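Local coordinates for protein multicopper oxidase (Arthrobacter sp. FB24, PDB 3GDC) that probably oxidises phenolic and related substrates as a laccase-like enzyme, passing their electrons through a mononuclear copper to a copper cluster where dioxygen is reduced to water, at residues K55-N60 with H86-H91; A98-T103 with T118-A123; G102-G107 with H132-P137. One frame throughout, in Å; residues are numbered along the deposited sequence.

Contact 1. Residues K55-N60 with H86-H91; sequences KGWSYN and HPHTIH. With CU (copper (II) ion), chain D.
The mononuclear copper site of the cupredoxin-like domain, probably its type 1 centre, lies beside the contact of Trp57 and Tyr59, on strand 52-59, with the loop carrying His86, His88 and Ile90. Trp57, His86 and His88 form an aromatic cluster. His88 turns its ring edge to one face of the indole in an edge-to-face pair, with CE1 3.6 Å from Trp57 CE3 and the planes at 65°. CE1 neighbours ND1, which binds the copper at 2.1 Å, so the indole backs the ligand close to its metal bond. Cys133 and His141 complete the site. The six-membered ring of Trp57 also reaches His86: CZ2 comes over one face of the imidazole, 3.4 Å from ND1, although the planes, at 44°, make neither a stack nor a T. A broad, flat tryptophan suits this place because one side chain can touch both histidines. With an alanine here, the CE1 edge of His88 would probably lose its wall and the His86 ring would be freer to turn. Two residues on, the end of Tyr59 also comes up to the loop; its chi1 of -64° sets CG beside the backbone N and carries the phenol there. Ile90 CG1 lies 3.8 Å from Tyr59 CE1, and Tyr59 OH donates to Thr89 O at 2.8 Å, in the plane of that carbonyl.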
loop_
_atom_site.group_PDB
_atom_site.type_symbol
_atom_site.label_atom_id
_atom_site.label_comp_id
_atom_site.label_asym_id
_atom_site.label_seq_id
_atom_site.Cartn_x
_atom_site.Cartn_y
_atom_site.Cartn_z
ATOM N N LYS A 55 0.934 -29.166 8.479
ATOM C CA LYS A 55 2.252 -29.783 8.286
ATOM C C LYS A 55 3.239 -28.672 7.935
ATOM O O LYS A 55 3.315 -28.224 6.785
ATOM C CB LYS A 55 2.215 -30.848 7.185
ATOM C CG LYS A 55 1.132 -31.923 7.386
ATOM C CD LYS A 55 1.421 -33.183 6.568
ATOM C CE LYS A 55 2.625 -33.961 7.118
ATOM N NZ LYS A 55 2.374 -34.540 8.472
ATOM N N GLY A 56 3.946 -28.198 8.954
ATOM C CA GLY A 56 4.844 -27.064 8.808
ATOM C C GLY A 56 6.285 -27.434 8.506
ATOM O O GLY A 56 6.734 -28.553 8.767
ATOM N N TRP A 57 6.977 -26.479 7.894
ATOM C CA TRP A 57 8.420 -26.476 7.787
ATOM C C TRP A 57 8.842 -25.301 8.660
ATOM O O TRP A 57 8.467 -24.154 8.385
ATOM C CB TRP A 57 8.849 -26.215 6.348
ATOM C CG TRP A 57 8.533 -27.313 5.375
ATOM C CD1 TRP A 57 8.245 -28.621 5.658
ATOM C CD2 TRP A 57 8.502 -27.197 3.949
ATOM N NE1 TRP A 57 8.024 -29.324 4.491
ATOM C CE2 TRP A 57 8.176 -28.474 3.429
ATOM C CE3 TRP A 57 8.702 -26.133 3.058
ATOM C CZ2 TRP A 57 8.049 -28.715 2.052
ATOM C CZ3 TRP A 57 8.586 -26.373 1.692
ATOM C CH2 TRP A 57 8.252 -27.652 1.204
ATOM N N SER A 58 9.597 -25.577 9.710
ATOM C CA SER A 58 9.868 -24.556 10.711
ATOM C C SER A 58 11.338 -24.476 11.079
ATOM O O SER A 58 12.042 -25.484 11.082
ATOM C CB SER A 58 9.058 -24.825 11.980
ATOM O OG SER A 58 9.474 -26.025 12.599
ATOM N N TYR A 59 11.781 -23.272 11.409
ATOM C CA TYR A 59 13.086 -23.076 12.016
ATOM C C TYR A 59 12.965 -23.263 13.528
ATOM O O TYR A 59 12.212 -22.529 14.189
ATOM C CB TYR A 59 13.597 -21.669 11.724
ATOM C CG TYR A 59 13.864 -21.336 10.277
ATOM C CD1 TYR A 59 14.840 -22.022 9.537
ATOM C CD2 TYR A 59 13.188 -20.281 9.658
ATOM C CE1 TYR A 59 15.098 -21.693 8.211
ATOM C CE2 TYR A 59 13.460 -19.930 8.323
ATOM C CZ TYR A 59 14.413 -20.648 7.609
ATOM O OH TYR A 59 14.686 -20.302 6.298
ATOM N N ASN A 60 13.702 -24.240 14.066
ATOM C CA ASN A 60 13.716 -24.546 15.507
ATOM C C ASN A 60 12.343 -24.921 16.077
ATOM O O ASN A 60 12.060 -24.679 17.261
ATOM C CB ASN A 60 14.339 -23.391 16.316
ATOM C CG ASN A 60 15.852 -23.309 16.159
ATOM O OD1 ASN A 60 16.463 -24.113 15.454
ATOM N ND2 ASN A 60 16.459 -22.327 16.814
ATOM N N HIS A 86 13.325 -31.741 2.628
ATOM C CA HIS A 86 13.486 -30.969 1.393
ATOM C C HIS A 86 14.675 -30.024 1.528
ATOM O O HIS A 86 15.043 -29.648 2.650
ATOM C CB HIS A 86 12.213 -30.158 1.102
ATOM C CG HIS A 86 10.960 -30.981 1.094
ATOM N ND1 HIS A 86 10.284 -31.326 2.246
ATOM C CD2 HIS A 86 10.265 -31.534 0.072
ATOM C CE1 HIS A 86 9.225 -32.049 1.933
ATOM N NE2 HIS A 86 9.192 -32.193 0.621
ATOM N N PRO A 87 15.279 -29.618 0.390
ATOM C CA PRO A 87 16.338 -28.609 0.489
ATOM C C PRO A 87 15.754 -27.284 0.967
ATOM O O PRO A 87 14.597 -26.975 0.666
ATOM C CB PRO A 87 16.822 -28.462 -0.962
ATOM C CG PRO A 87 15.644 -28.884 -1.791
ATOM C CD PRO A 87 15.047 -30.027 -1.009
ATOM N N HIS A 88 16.544 -26.525 1.714
ATOM C CA HIS A 88 16.109 -25.240 2.253
ATOM C C HIS A 88 17.298 -24.283 2.289
ATOM O O HIS A 88 18.464 -24.694 2.125
ATOM C CB HIS A 88 15.551 -25.399 3.688
ATOM C CG HIS A 88 14.305 -26.230 3.784
ATOM N ND1 HIS A 88 13.119 -25.869 3.180
ATOM C CD2 HIS A 88 14.060 -27.399 4.427
ATOM C CE1 HIS A 88 12.206 -26.795 3.424
ATOM N NE2 HIS A 88 12.748 -27.727 4.189
ATOM N N THR A 89 17.011 -23.004 2.509
ATOM C CA THR A 89 18.054 -22.016 2.741
ATOM C C THR A 89 17.593 -21.060 3.855
ATOM O O THR A 89 16.470 -21.188 4.387
ATOM C CB THR A 89 18.367 -21.171 1.461
ATOM O OG1 THR A 89 17.289 -20.273 1.207
ATOM C CG2 THR A 89 18.603 -22.042 0.225
ATOM N N ILE A 90 18.451 -20.113 4.209
ATOM C CA ILE A 90 17.998 -18.919 4.912
ATOM C C ILE A 90 18.453 -17.711 4.121
ATOM O O ILE A 90 19.662 -17.491 3.915
ATOM C CB ILE A 90 18.523 -18.775 6.364
ATOM C CG1 ILE A 90 18.334 -20.061 7.181
ATOM C CG2 ILE A 90 17.850 -17.563 7.048
ATOM C CD1 ILE A 90 18.916 -19.986 8.612
ATOM N N HIS A 91 17.473 -16.930 3.682
ATOM C CA HIS A 91 17.724 -15.659 3.057
ATOM C C HIS A 91 17.394 -14.534 4.037
ATOM O O HIS A 91 16.250 -14.405 4.499
ATOM C CB HIS A 91 16.884 -15.517 1.788
ATOM C CG HIS A 91 16.913 -14.141 1.229
ATOM N ND1 HIS A 91 18.060 -13.576 0.712
ATOM C CD2 HIS A 91 15.956 -13.189 1.154
ATOM C CE1 HIS A 91 17.800 -12.346 0.314
ATOM N NE2 HIS A 91 16.532 -12.083 0.578
HETATM CU CU CU D . 12.739 -24.147 2.116
#

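Contact 2. Residues A98-T103 with T118-A123; sequences ATMDGT and TYEFDA
The phenol ring of Tyr119 is met obliquely, neither squarely on a face nor at an edge, by the backbone of the 98-103 loop: Met100 O lies 3.6 Å from Tyr119 CD1, and Gly102 CA 3.9 Å from Tyr119 CE1. Around the same ring are Phe117, in an edge-to-face pair, and Phe80 of strand 75-82, while Tyr119 OH is hydrogen-bonded to Ile90 N. Tyrosine thus suits the spot by offering an apolar flank to the loop and a polar end to a buried amide. Glycine suits position 102 because its phi is positive (67°), a backbone shape that is costly for most residues with a side chain. Met100 does most of the remaining work. Bent at chi2 (-63°), its chain folds over the strand backbone instead of extending away from it. CG rests 3.3 Å from Glu120 O, and SD takes a weak hydrogen bond from Glu120 N, 3.4 Å long but fairly straight at 163°. The methyl CE continues past Thr118 O, 3.9 Å away, and comes within 4.3 Å of Glu120 CB. An unbranched, pliable thioether can follow this uneven surface and still present a soft acceptor to an amide. In the loop itself Thr103 OG1 donates to Asp101 OD2 at 2.7 Å from above the carboxylate plane; OD2 is also bonded to ND1 of His224 of the second subunit, a copper ligand. Strand 116-122 pairs with 75-82 through Tyr119 and Phe121, so Glu120 N points to its other edge. By its weak bond and packing at that edge, Met100 joins the strand of a cupredoxin-like β-sandwich to a loop at the subunit interface.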
loop_
_atom_site.group_PDB
_atom_site.type_symbol
_atom_site.label_atom_id
_atom_site.label_comp_id
_atom_site.label_asym_id
_atom_site.label_seq_id
_atom_site.Cartn_x
_atom_site.Cartn_y
_atom_site.Cartn_z
ATOM N N ALA A 98 27.031 -11.721 -1.622
ATOM C CA ALA A 98 26.203 -12.572 -2.486
ATOM C C ALA A 98 26.219 -14.068 -2.128
ATOM O O ALA A 98 25.191 -14.746 -2.210
ATOM C CB ALA A 98 26.575 -12.351 -3.970
ATOM N N THR A 99 27.384 -14.579 -1.723
ATOM C CA THR A 99 27.516 -15.972 -1.295
ATOM C C THR A 99 26.838 -16.262 0.047
ATOM O O THR A 99 26.737 -17.422 0.459
ATOM C CB THR A 99 29.001 -16.358 -1.139
ATOM O OG1 THR A 99 29.647 -15.359 -0.348
ATOM C CG2 THR A 99 29.684 -16.473 -2.506
ATOM N N MET A 100 26.407 -15.206 0.734
ATOM C CA MET A 100 25.737 -15.338 2.035
ATOM C C MET A 100 24.244 -15.022 1.967
ATOM O O MET A 100 23.591 -14.833 2.998
ATOM C CB MET A 100 26.428 -14.457 3.079
ATOM C CG MET A 100 27.846 -14.933 3.432
ATOM S SD MET A 100 27.798 -16.559 4.175
ATOM C CE MET A 100 29.550 -16.951 4.291
ATOM N N ASP A 101 23.713 -15.015 0.751
ATOM C CA ASP A 101 22.370 -14.502 0.486
ATOM C C ASP A 101 21.291 -15.589 0.562
ATOM O O ASP A 101 20.091 -15.287 0.550
ATOM C CB ASP A 101 22.394 -13.826 -0.898
ATOM C CG ASP A 101 21.080 -13.200 -1.286
ATOM O OD1 ASP A 101 20.589 -12.312 -0.562
ATOM O OD2 ASP A 101 20.557 -13.592 -2.348
ATOM N N GLY A 102 21.709 -16.850 0.635
ATOM C CA GLY A 102 20.763 -17.977 0.702
ATOM C C GLY A 102 19.939 -18.193 -0.558
ATOM O O GLY A 102 18.797 -18.640 -0.498
ATOM N N THR A 103 20.514 -17.873 -1.712
ATOM C CA THR A 103 19.812 -18.054 -2.980
ATOM C C THR A 103 20.359 -19.276 -3.720
ATOM O O THR A 103 21.558 -19.358 -3.959
ATOM C CB THR A 103 19.912 -16.777 -3.848
ATOM O OG1 THR A 103 19.204 -15.718 -3.197
ATOM C CG2 THR A 103 19.331 -17.001 -5.233
ATOM N N THR A 118 27.084 -22.164 7.565
ATOM C CA THR A 118 27.129 -20.984 8.421
ATOM C C THR A 118 27.021 -19.691 7.604
ATOM O O THR A 118 27.921 -19.348 6.829
ATOM C CB THR A 118 28.386 -20.970 9.317
ATOM O OG1 THR A 118 28.420 -22.166 10.101
ATOM C CG2 THR A 118 28.381 -19.752 10.248
ATOM N N TYR A 119 25.910 -18.979 7.793
ATOM C CA TYR A 119 25.732 -17.640 7.239
ATOM C C TYR A 119 26.476 -16.661 8.122
ATOM O O TYR A 119 26.338 -16.704 9.341
ATOM C CB TYR A 119 24.243 -17.260 7.151
ATOM C CG TYR A 119 23.468 -18.164 6.229
ATOM C CD1 TYR A 119 23.441 -17.926 4.851
ATOM C CD2 TYR A 119 22.762 -19.261 6.731
ATOM C CE1 TYR A 119 22.739 -18.770 3.995
ATOM C CE2 TYR A 119 22.053 -20.104 5.892
ATOM C CZ TYR A 119 22.043 -19.847 4.523
ATOM O OH TYR A 119 21.349 -20.679 3.680
ATOM N N GLU A 120 27.266 -15.793 7.495
ATOM C CA GLU A 120 28.062 -14.783 8.189
ATOM C C GLU A 120 27.890 -13.420 7.535
ATOM O O GLU A 120 27.978 -13.298 6.315
ATOM C CB GLU A 120 29.549 -15.169 8.169
ATOM C CG GLU A 120 29.834 -16.606 8.603
ATOM C CD GLU A 120 31.321 -16.929 8.663
ATOM O OE1 GLU A 120 32.152 -15.991 8.577
ATOM O OE2 GLU A 120 31.656 -18.130 8.812
ATOM N N PHE A 121 27.637 -12.406 8.357
ATOM C CA PHE A 121 27.528 -11.021 7.919
ATOM C C PHE A 121 27.537 -10.108 9.138
ATOM O O PHE A 121 27.470 -10.569 10.277
ATOM C CB PHE A 121 26.263 -10.781 7.063
ATOM C CG PHE A 121 25.036 -11.491 7.575
ATOM C CD1 PHE A 121 24.332 -11.000 8.673
ATOM C CD2 PHE A 121 24.591 -12.646 6.960
ATOM C CE1 PHE A 121 23.193 -11.661 9.144
ATOM C CE2 PHE A 121 23.461 -13.318 7.436
ATOM C CZ PHE A 121 22.770 -12.818 8.530
ATOM N N ASP A 122 27.628 -8.808 8.896
ATOM C CA ASP A 122 27.535 -7.838 9.972
ATOM C C ASP A 122 26.081 -7.409 10.160
ATOM O O ASP A 122 25.286 -7.499 9.230
ATOM C CB ASP A 122 28.435 -6.644 9.692
ATOM C CG ASP A 122 29.919 -7.003 9.777
ATOM O OD1 ASP A 122 30.268 -7.933 10.534
ATOM O OD2 ASP A 122 30.732 -6.351 9.090
ATOM N N ALA A 123 25.735 -6.981 11.368
ATOM C CA ALA A 123 24.372 -6.518 11.659
ATOM C C ALA A 123 24.210 -5.102 11.100
ATOM O O ALA A 123 24.512 -4.110 11.773
ATOM C CB ALA A 123 24.092 -6.561 13.163
#

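Contact 3. Residues G102-G107 with H132-P137; sequences GTPGIG and HCHQSP. With CU (copper (II) ion), chain E; CU (copper (II) ion), chain D; CU (copper (II) ion), chain O.
His134 faces the Gly102-Pro104 loop, and its side chain runs from that loop to a copper ion. CB lies 3.4 Å from Gly102 O. From CB the ring swings away from the backbone N (chi1 -150°), and Thr103 OG1 stands over one face, 4.4 Å from His134 CG; this hydroxyl is itself bonded to Asp101. ND1 lies 4.5 Å from Pro104 CD, and CD2 and CE1 flank NE2, which binds copper at 1.9 Å, with His224 and His269 of the second subunit as the other ligands. The backbone O of His134 lies 3.3 Å from Pro104 CD. Next to it Gln135 NE2 packs against Pro104 CG at 3.6 Å while hydrogen-bonding to Ser110 OG. Proline and glycine suit positions 104 and 105, the corners of a type II turn from Thr103 to Ile106 that brings the proline ring up to His134. Packing, without hydrogen bonds, fits the loop to the ligands. His132-Cys133-His134 is the His-Cys-His bridge of multicopper oxidases: Cys133 SG binds the mononuclear copper at 2.2 Å and accepts a bond from Gln135 N. His132 NE2 holds a further copper at 2.1 Å, and its ND1 donates to Cys133 O from above the carbonyl plane, a bond that, with the metal at NE2, holds the ring's rotation. The coppers held by His132 and His134 are consistent with the type 3 pair. The bridge leaves the end of strand 127-132 and leads into helix 138-143, which supplies His141 beside Gln135 and Ile142 against His132; the opposing loop links strands 91-92 and 116-122.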
loop_
_atom_site.group_PDB
_atom_site.type_symbol
_atom_site.label_atom_id
_atom_site.label_comp_id
_atom_site.label_asym_id
_atom_site.label_seq_id
_atom_site.Cartn_x
_atom_site.Cartn_y
_atom_site.Cartn_z
ATOM N N GLY A 102 21.709 -16.850 0.635
ATOM C CA GLY A 102 20.763 -17.977 0.702
ATOM C C GLY A 102 19.939 -18.193 -0.558
ATOM O O GLY A 102 18.797 -18.640 -0.498
ATOM N N THR A 103 20.514 -17.873 -1.712
ATOM C CA THR A 103 19.812 -18.054 -2.980
ATOM C C THR A 103 20.359 -19.276 -3.720
ATOM O O THR A 103 21.558 -19.358 -3.959
ATOM C CB THR A 103 19.912 -16.777 -3.848
ATOM O OG1 THR A 103 19.204 -15.718 -3.197
ATOM C CG2 THR A 103 19.331 -17.001 -5.233
ATOM N N PRO A 104 19.487 -20.239 -4.068
ATOM C CA PRO A 104 19.973 -21.379 -4.855
ATOM C C PRO A 104 20.692 -20.925 -6.133
ATOM O O PRO A 104 20.234 -19.997 -6.810
ATOM C CB PRO A 104 18.687 -22.131 -5.197
ATOM C CG PRO A 104 17.780 -21.815 -4.044
ATOM C CD PRO A 104 18.052 -20.365 -3.759
ATOM N N GLY A 105 21.824 -21.559 -6.427
ATOM C CA GLY A 105 22.616 -21.218 -7.617
ATOM C C GLY A 105 23.694 -20.181 -7.364
ATOM O O GLY A 105 24.571 -19.966 -8.215
ATOM N N ILE A 106 23.631 -19.530 -6.202
ATOM C CA ILE A 106 24.619 -18.522 -5.822
ATOM C C ILE A 106 25.394 -18.977 -4.584
ATOM O O ILE A 106 24.808 -19.277 -3.536
ATOM C CB ILE A 106 23.973 -17.121 -5.605
ATOM C CG1 ILE A 106 23.094 -16.745 -6.809
ATOM C CG2 ILE A 106 25.055 -16.046 -5.322
ATOM C CD1 ILE A 106 22.402 -15.397 -6.689
ATOM N N GLY A 107 26.719 -19.037 -4.714
ATOM C CA GLY A 107 27.560 -19.620 -3.673
ATOM C C GLY A 107 27.138 -21.040 -3.346
ATOM O O GLY A 107 26.852 -21.831 -4.240
ATOM N N HIS A 132 13.890 -15.603 5.697
ATOM C CA HIS A 132 13.008 -16.687 5.268
ATOM C C HIS A 132 13.705 -17.587 4.276
ATOM O O HIS A 132 14.768 -17.240 3.752
ATOM C CB HIS A 132 11.691 -16.134 4.680
ATOM C CG HIS A 132 11.879 -15.215 3.513
ATOM N ND1 HIS A 132 12.119 -15.671 2.235
ATOM C CD2 HIS A 132 11.855 -13.864 3.434
ATOM C CE1 HIS A 132 12.246 -14.640 1.419
ATOM N NE2 HIS A 132 12.084 -13.531 2.121
ATOM N N CYS A 133 13.129 -18.754 4.021
ATOM C CA CYS A 133 13.727 -19.666 3.061
ATOM C C CYS A 133 13.592 -19.114 1.642
ATOM O O CYS A 133 12.603 -18.440 1.318
ATOM C CB CYS A 133 13.087 -21.055 3.163
ATOM S SG CYS A 133 13.770 -22.228 1.977
ATOM N N HIS A 134 14.582 -19.388 0.796
ATOM C CA HIS A 134 14.510 -18.912 -0.586
ATOM C C HIS A 134 14.610 -20.041 -1.630
ATOM O O HIS A 134 14.945 -19.805 -2.794
ATOM C CB HIS A 134 15.551 -17.809 -0.827
ATOM C CG HIS A 134 15.138 -16.811 -1.862
ATOM N ND1 HIS A 134 15.008 -17.139 -3.193
ATOM C CD2 HIS A 134 14.824 -15.497 -1.764
ATOM C CE1 HIS A 134 14.632 -16.071 -3.873
ATOM N NE2 HIS A 134 14.509 -15.062 -3.027
ATOM N N GLN A 135 14.323 -21.264 -1.203
ATOM C CA GLN A 135 14.246 -22.411 -2.102
ATOM C C GLN A 135 12.995 -22.327 -2.991
ATOM O O GLN A 135 11.919 -21.901 -2.542
ATOM C CB GLN A 135 14.243 -23.710 -1.286
ATOM C CG GLN A 135 14.240 -25.021 -2.102
ATOM C CD GLN A 135 15.577 -25.317 -2.770
ATOM O OE1 GLN A 135 15.642 -26.050 -3.765
ATOM N NE2 GLN A 135 16.641 -24.763 -2.225
ATOM N N SER A 136 13.141 -22.722 -4.253
ATOM C CA SER A 136 12.003 -22.820 -5.168
ATOM C C SER A 136 11.348 -24.198 -5.052
ATOM O O SER A 136 12.045 -25.195 -4.849
ATOM C CB SER A 136 12.438 -22.564 -6.615
ATOM O OG SER A 136 13.050 -21.290 -6.741
ATOM N N PRO A 137 10.005 -24.274 -5.180
ATOM C CA PRO A 137 9.032 -23.197 -5.418
ATOM C C PRO A 137 8.885 -22.275 -4.218
ATOM O O PRO A 137 8.667 -22.754 -3.096
ATOM C CB PRO A 137 7.721 -23.955 -5.655
ATOM C CG PRO A 137 7.896 -25.237 -4.963
ATOM C CD PRO A 137 9.345 -25.588 -5.094
HETATM CU CU CU E . 11.959 -11.538 1.542
HETATM CU CU CU D . 12.739 -24.147 2.116
HETATM CU CU CU O . 14.263 -13.187 -3.392
#

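How the contacts relate
Contacts 1 and 3 are buried and share the mononuclear copper, bound by His88 in the first and Cys133 in the second; contact 2 is only partly buried and holds no metal ligand. Their chemistry follows: aromatic rings around a ligand in contact 1, a methionine over strand backbone in contact 2 and, in contact 3, carbon-to-polar-atom packing, without hydrogen bonds, around copper-bound His134. Contacts 2 and 3 share Gly102 and Thr103, so one loop serves both strand 116-122 and the His-Cys-His bridge, and both touch the second subunit. Thr89 of contact 1, probably hydrogen-bonded through OG1 to Gly102 O, joins that loop to the mononuclear site, while His91 N probably bonds to His132 O.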